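PDB 3AJZ: ancestral congerin Con-anc, which probably acts as a galectin, a lectin that recognises beta-galactosides, and holds a galactose-glucose glycan in its binding pocket. Local coordinates for residues S32-E37 with Y122-A127; T58-S63 with Q70-S75. All blocks are in the same frame, centred on the assembly; numbering follows the deposited sequence.

Contacts 1 and 2 reach the same antiparallel sheet of the galectin sandwich, with centres 14 Å apart and nearest atoms about 7 Å apart, so they do not touch. Along the chain T58-S63 and Q70-S75 are nested inside the loop that S32-E37 and Y122-A127 close. Strand 42-49 bridges them: it pairs with strand 30-36 of contact 1 and with strand 58-65 of contact 2, and its H45 is bound to N34 in contact 1 and to the galactose. Contact 2 supplies N62, E72 and R74 to the glycan pocket, whereas contact 1 supplies no pocket residue, the S32 side chain lying about 6 Å from the galactose and about 10 Å from the glucose.

Contact 1 (S32-E37 with Y122-A127); sequences SINVGE and YLAGDA
N34 lies on Y122 with its CB over the centre of the phenol ring, 3.7 Å from the centroid and 11° off the normal, a CH-pi contact. The carboxamide follows the ring, its plane turned only 17° from it, and ND2 is 3.5 Å from Y122 CE1. With CG between the backbone N and the carbonyl carbon (chi1 70°), the Y122 ring folds over N34. ND2 donates twice, both acceptors near the amide plane: to S32 OG at 3.0 Å and to Y122 O at 3.2 Å, the latter approached from above the carbonyl plane. Y122 O also takes a weak bond from N34 N. OD1 accepts from H45 ND1, which fixes the amide's rotation and puts N34 in the second shell of the galactose site. Beneath runs the antiparallel pairing of two neighbouring strands in the galectin beta-sandwich, with S32-A124 and N34-Y122 as hydrogen-bonded pairs around non-hydrogen-bonded I33-L123. On the other face I33, which also packs on V20 of the other sheet, meets L123 CD1 with CG1 at 3.5 Å. S32, I33, N34 and L123 are buried, whereas A124 is partly exposed; S32 OG to A124 CB, 3.5 Å, is the last side-chain contact before exposed G125.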
loop_
_atom_site.group_PDB
_atom_site.type_symbol
_atom_site.label_atom_id
_atom_site.label_comp_id
_atom_site.label_asym_id
_atom_site.label_seq_id
_atom_site.Cartn_x
_atom_site.Cartn_y
_atom_site.Cartn_z
ATOM N N SER A 32 -1.344 -11.453 10.747
ATOM C CA SER A 32 -0.314 -11.913 9.814
ATOM C C SER A 32 0.061 -10.952 8.696
ATOM O O SER A 32 -0.755 -10.146 8.249
ATOM C CB SER A 32 -0.661 -13.292 9.199
ATOM O OG SER A 32 -1.903 -13.193 8.512
ATOM N N ILE A 33 1.309 -11.068 8.253
ATOM C CA ILE A 33 1.775 -10.467 7.024
ATOM C C ILE A 33 1.944 -11.557 5.989
ATOM O O ILE A 33 2.496 -12.648 6.306
ATOM C CB ILE A 33 3.102 -9.746 7.253
ATOM C CG1 ILE A 33 2.871 -8.550 8.173
ATOM C CG2 ILE A 33 3.662 -9.238 5.935
ATOM C CD1 ILE A 33 4.151 -7.918 8.642
ATOM N N ASN A 34 1.466 -11.300 4.773
ATOM C CA ASN A 34 1.355 -12.366 3.761
ATOM C C ASN A 34 1.887 -11.826 2.466
ATOM O O ASN A 34 1.273 -10.917 1.921
ATOM C CB ASN A 34 -0.112 -12.744 3.583
ATOM C CG ASN A 34 -0.711 -13.273 4.848
ATOM O OD1 ASN A 34 -0.610 -14.470 5.121
ATOM N ND2 ASN A 34 -1.325 -12.411 5.639
ATOM N N VAL A 35 2.998 -12.372 1.967
ATOM C CA VAL A 35 3.654 -11.903 0.729
ATOM C C VAL A 35 3.557 -12.999 -0.320
ATOM O O VAL A 35 3.749 -14.171 0.013
ATOM C CB VAL A 35 5.152 -11.595 0.998
ATOM C CG1 VAL A 35 5.858 -11.180 -0.311
ATOM C CG2 VAL A 35 5.285 -10.505 2.078
ATOM N N GLY A 36 3.277 -12.655 -1.567
ATOM C CA GLY A 36 3.205 -13.727 -2.551
ATOM C C GLY A 36 3.166 -13.237 -3.975
ATOM O O GLY A 36 3.343 -12.037 -4.260
ATOM N N GLU A 37 2.960 -14.172 -4.883
ATOM C CA GLU A 37 3.078 -13.847 -6.307
ATOM C C GLU A 37 2.041 -14.514 -7.202
ATOM O O GLU A 37 1.996 -14.254 -8.418
ATOM C CB GLU A 37 4.521 -14.050 -6.833
ATOM C CG GLU A 37 5.028 -15.495 -6.816
ATOM C CD GLU A 37 4.655 -16.258 -8.079
ATOM O OE1 GLU A 37 5.039 -15.835 -9.204
ATOM O OE2 GLU A 37 3.981 -17.281 -7.939
ATOM N N TYR A 122 -0.383 -8.601 1.825
ATOM C CA TYR A 122 -1.576 -8.220 2.573
ATOM C C TYR A 122 -1.528 -8.565 4.046
ATOM O O TYR A 122 -0.811 -9.498 4.468
ATOM C CB TYR A 122 -2.861 -8.766 1.931
ATOM C CG TYR A 122 -3.059 -10.257 2.034
ATOM C CD1 TYR A 122 -3.691 -10.816 3.144
ATOM C CD2 TYR A 122 -2.657 -11.097 1.000
ATOM C CE1 TYR A 122 -3.905 -12.201 3.221
ATOM C CE2 TYR A 122 -2.861 -12.467 1.052
ATOM C CZ TYR A 122 -3.469 -13.013 2.164
ATOM O OH TYR A 122 -3.707 -14.381 2.221
ATOM N N LEU A 123 -2.249 -7.777 4.841
ATOM C CA LEU A 123 -2.338 -8.019 6.276
ATOM C C LEU A 123 -3.632 -8.757 6.558
ATOM O O LEU A 123 -4.622 -8.483 5.906
ATOM C CB LEU A 123 -2.335 -6.679 7.046
ATOM C CG LEU A 123 -1.715 -6.715 8.440
ATOM C CD1 LEU A 123 -0.221 -6.886 8.215
ATOM C CD2 LEU A 123 -1.918 -5.453 9.203
ATOM N N ALA A 124 -3.601 -9.664 7.542
ATOM C CA ALA A 124 -4.819 -10.323 8.035
ATOM C C ALA A 124 -4.854 -10.331 9.552
ATOM O O ALA A 124 -3.808 -10.269 10.227
ATOM C CB ALA A 124 -4.911 -11.761 7.506
ATOM N N GLY A 125 -6.050 -10.397 10.122
ATOM C CA GLY A 125 -6.134 -10.546 11.563
ATOM C C GLY A 125 -6.325 -9.279 12.376
ATOM O O GLY A 125 -7.084 -8.370 11.980
ATOM N N ASP A 126 -5.749 -9.269 13.566
ATOM C CA ASP A 126 -6.100 -8.290 14.581
ATOM C C ASP A 126 -5.110 -7.138 14.637
ATOM O O ASP A 126 -4.508 -6.868 15.682
ATOM C CB ASP A 126 -6.172 -8.971 15.937
ATOM C CG ASP A 126 -7.179 -10.145 15.966
ATOM O OD1 ASP A 126 -6.928 -11.152 16.681
ATOM O OD2 ASP A 126 -8.187 -10.050 15.220
ATOM N N ALA A 127 -4.982 -6.476 13.479
ATOM C CA ALA A 127 -4.092 -5.298 13.339
ATOM C C ALA A 127 -4.568 -4.465 12.165
ATOM O O ALA A 127 -5.377 -4.919 11.355
ATOM C CB ALA A 127 -2.627 -5.718 13.167
#

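Contact 2 (T58-S63 with Q70-S75); sequences TIVLNS and QQEQRS. With GAL (beta-D-galactopyranose), chain B; BGC (beta-D-glucopyranose), chain C.
The glycan pocket of this galectin draws N62, E72 and R74 from a beta hairpin, where N62 and E72 close on the galactose O6. N62 ND2 donates to O6 at 2.9 Å, nearly straight at 172°, and O6 donates to E72 OE2. That carboxylate oxygen also accepts from the glucose O3, at 2.6 Å, so one atom ties both sugars. E72 OE1 is gripped end-on by R74, NH1 at 2.7 Å and NH2 at 2.9 Å, both from the same face of the carboxylate. V60 CG2 lies over a guanidinium face, 3.7 Å from R74 NE, and D55 makes a salt bridge to NE; together these probably steady the guanidinium and with it E72. Strands 58-65 and 68-75 form the hairpin, with I59-S75 and L61-Q73 as hydrogen-bonded pairs around V60-R74. From E72 to Q70 the ladder is interrupted and side-chain bonds fill in. N62 CG lies anti to the backbone N (chi1 -153°), bringing ND2 within 2.8 Å of Q70 O, well above the carbonyl plane. N62 OD1 accepts from S63 N and R112. A backbone bond then runs from Q70 N to S63 O. The 2.5 Å from S63 OG, also bonded by R112, to Q70 OE1 is doubtfully short.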
loop_
_atom_site.group_PDB
_atom_site.type_symbol
_atom_site.label_atom_id
_atom_site.label_comp_id
_atom_site.label_asym_id
_atom_site.label_seq_id
_atom_site.Cartn_x
_atom_site.Cartn_y
_atom_site.Cartn_z
ATOM N N THR A 58 4.161 -16.308 20.087
ATOM C CA THR A 58 5.008 -17.078 19.179
ATOM C C THR A 58 4.768 -16.600 17.757
ATOM O O THR A 58 3.628 -16.326 17.379
ATOM C CB THR A 58 4.655 -18.579 19.263
ATOM O OG1 THR A 58 4.858 -19.050 20.603
ATOM C CG2 THR A 58 5.519 -19.415 18.336
ATOM N N ILE A 59 5.825 -16.518 16.965
ATOM C CA ILE A 59 5.641 -16.273 15.539
ATOM C C ILE A 59 5.578 -17.630 14.886
ATOM O O ILE A 59 6.484 -18.458 15.059
ATOM C CB ILE A 59 6.783 -15.442 14.890
ATOM C CG1 ILE A 59 6.953 -14.128 15.651
ATOM C CG2 ILE A 59 6.478 -15.159 13.394
ATOM C CD1 ILE A 59 8.051 -13.248 15.061
ATOM N N VAL A 60 4.520 -17.858 14.105
ATOM C CA VAL A 60 4.421 -19.062 13.281
ATOM C C VAL A 60 4.582 -18.645 11.838
ATOM O O VAL A 60 3.838 -17.786 11.350
ATOM C CB VAL A 60 3.075 -19.763 13.515
ATOM C CG1 VAL A 60 2.923 -20.933 12.541
ATOM C CG2 VAL A 60 3.000 -20.216 14.988
ATOM N N LEU A 61 5.562 -19.230 11.169
ATOM C CA LEU A 61 5.857 -18.948 9.776
ATOM C C LEU A 61 5.452 -20.138 8.918
ATOM O O LEU A 61 5.653 -21.312 9.278
ATOM C CB LEU A 61 7.339 -18.603 9.553
ATOM C CG LEU A 61 7.781 -17.408 10.401
ATOM C CD1 LEU A 61 8.435 -17.863 11.731
ATOM C CD2 LEU A 61 8.707 -16.531 9.593
ATOM N N ASN A 62 4.890 -19.854 7.763
ATOM C CA ASN A 62 4.541 -20.899 6.829
ATOM C C ASN A 62 4.392 -20.319 5.422
ATOM O O ASN A 62 4.597 -19.129 5.165
ATOM C CB ASN A 62 3.285 -21.620 7.320
ATOM C CG ASN A 62 3.199 -23.081 6.844
ATOM O OD1 ASN A 62 4.011 -23.546 6.040
ATOM N ND2 ASN A 62 2.208 -23.812 7.376
ATOM N N SER A 63 4.080 -21.184 4.475
ATOM C CA SER A 63 3.729 -20.851 3.121
ATOM C C SER A 63 2.487 -21.637 2.739
ATOM O O SER A 63 2.160 -22.642 3.387
ATOM C CB SER A 63 4.871 -21.209 2.167
ATOM O OG SER A 63 5.300 -22.569 2.391
ATOM N N GLN A 70 1.796 -25.426 4.255
ATOM C CA GLN A 70 2.945 -26.319 4.232
ATOM C C GLN A 70 3.466 -26.514 5.662
ATOM O O GLN A 70 2.669 -26.457 6.608
ATOM C CB GLN A 70 4.001 -25.805 3.230
ATOM C CG GLN A 70 3.471 -25.644 1.796
ATOM C CD GLN A 70 4.613 -25.374 0.760
ATOM O OE1 GLN A 70 5.086 -24.234 0.591
ATOM N NE2 GLN A 70 5.026 -26.425 0.046
ATOM N N GLN A 71 4.756 -26.783 5.844
ATOM C CA GLN A 71 5.277 -27.079 7.181
ATOM C C GLN A 71 5.574 -25.799 7.977
ATOM O O GLN A 71 6.311 -24.898 7.529
ATOM C CB GLN A 71 6.528 -27.970 7.105
ATOM C CG GLN A 71 7.063 -28.385 8.475
ATOM C CD GLN A 71 7.984 -29.608 8.423
ATOM O OE1 GLN A 71 8.529 -29.967 7.368
ATOM N NE2 GLN A 71 8.163 -30.251 9.574
ATOM N N GLU A 72 5.032 -25.731 9.180
ATOM C CA GLU A 72 5.260 -24.600 10.072
ATOM C C GLU A 72 6.645 -24.548 10.628
ATOM O O GLU A 72 7.307 -25.589 10.866
ATOM C CB GLU A 72 4.274 -24.655 11.239
ATOM C CG GLU A 72 2.866 -24.426 10.790
ATOM C CD GLU A 72 1.820 -24.583 11.899
ATOM O OE1 GLU A 72 2.153 -25.024 13.024
ATOM O OE2 GLU A 72 0.644 -24.253 11.636
ATOM N N GLN A 73 7.099 -23.316 10.814
ATOM C CA GLN A 73 8.292 -23.038 11.581
ATOM C C GLN A 73 7.912 -22.025 12.635
ATOM O O GLN A 73 6.941 -21.274 12.470
ATOM C CB GLN A 73 9.396 -22.486 10.682
ATOM C CG GLN A 73 9.833 -23.507 9.611
ATOM C CD GLN A 73 11.086 -23.142 8.833
ATOM O OE1 GLN A 73 11.729 -22.059 9.020
ATOM N NE2 GLN A 73 11.458 -24.073 7.931
ATOM N N ARG A 74 8.624 -22.038 13.746
ATOM C CA ARG A 74 8.278 -21.169 14.868
ATOM C C ARG A 74 9.461 -20.381 15.332
ATOM O O ARG A 74 10.609 -20.841 15.250
ATOM C CB ARG A 74 7.690 -21.961 16.038
ATOM C CG ARG A 74 6.210 -22.322 15.812
ATOM C CD ARG A 74 5.610 -23.256 16.884
ATOM N NE ARG A 74 4.143 -23.313 16.758
ATOM C CZ ARG A 74 3.497 -23.891 15.752
ATOM N NH1 ARG A 74 4.162 -24.518 14.791
ATOM N NH2 ARG A 74 2.177 -23.814 15.709
ATOM N N SER A 75 9.178 -19.181 15.825
ATOM C CA SER A 75 10.148 -18.392 16.579
ATOM C C SER A 75 9.495 -17.932 17.880
ATOM O O SER A 75 8.337 -17.530 17.898
ATOM C CB SER A 75 10.603 -17.189 15.764
ATOM O OG SER A 75 11.512 -16.380 16.531
HETATM C C1 GAL B . -3.246 -22.383 11.114
HETATM C C2 GAL B . -4.092 -21.100 10.962
HETATM C C3 GAL B . -3.858 -20.443 9.605
HETATM C C4 GAL B . -2.347 -20.239 9.415
HETATM C C5 GAL B . -1.681 -21.620 9.543
HETATM C C6 GAL B . -0.180 -21.530 9.351
HETATM O O2 GAL B . -5.484 -21.385 11.134
HETATM O O3 GAL B . -4.542 -19.215 9.559
HETATM O O4 GAL B . -1.883 -19.293 10.367
HETATM O O5 GAL B . -1.870 -22.171 10.845
HETATM O O6 GAL B . 0.396 -22.827 9.364
HETATM C C2 BGC C . -1.834 -25.732 14.315
HETATM C C3 BGC C . -2.120 -24.283 13.902
HETATM C C4 BGC C . -3.006 -24.208 12.661
HETATM C C5 BGC C . -4.259 -25.035 12.992
HETATM C C6 BGC C . -5.290 -25.075 11.877
HETATM C C1 BGC C . -3.171 -26.441 14.510
HETATM O O1 BGC C . -2.949 -27.807 14.742
HETATM O O2 BGC C . -1.109 -25.758 15.514
HETATM O O3 BGC C . -0.906 -23.606 13.655
HETATM O O4 BGC C . -3.407 -22.860 12.463
HETATM O O5 BGC C . -3.853 -26.358 13.285
HETATM O O6 BGC C . -4.679 -25.574 10.711
#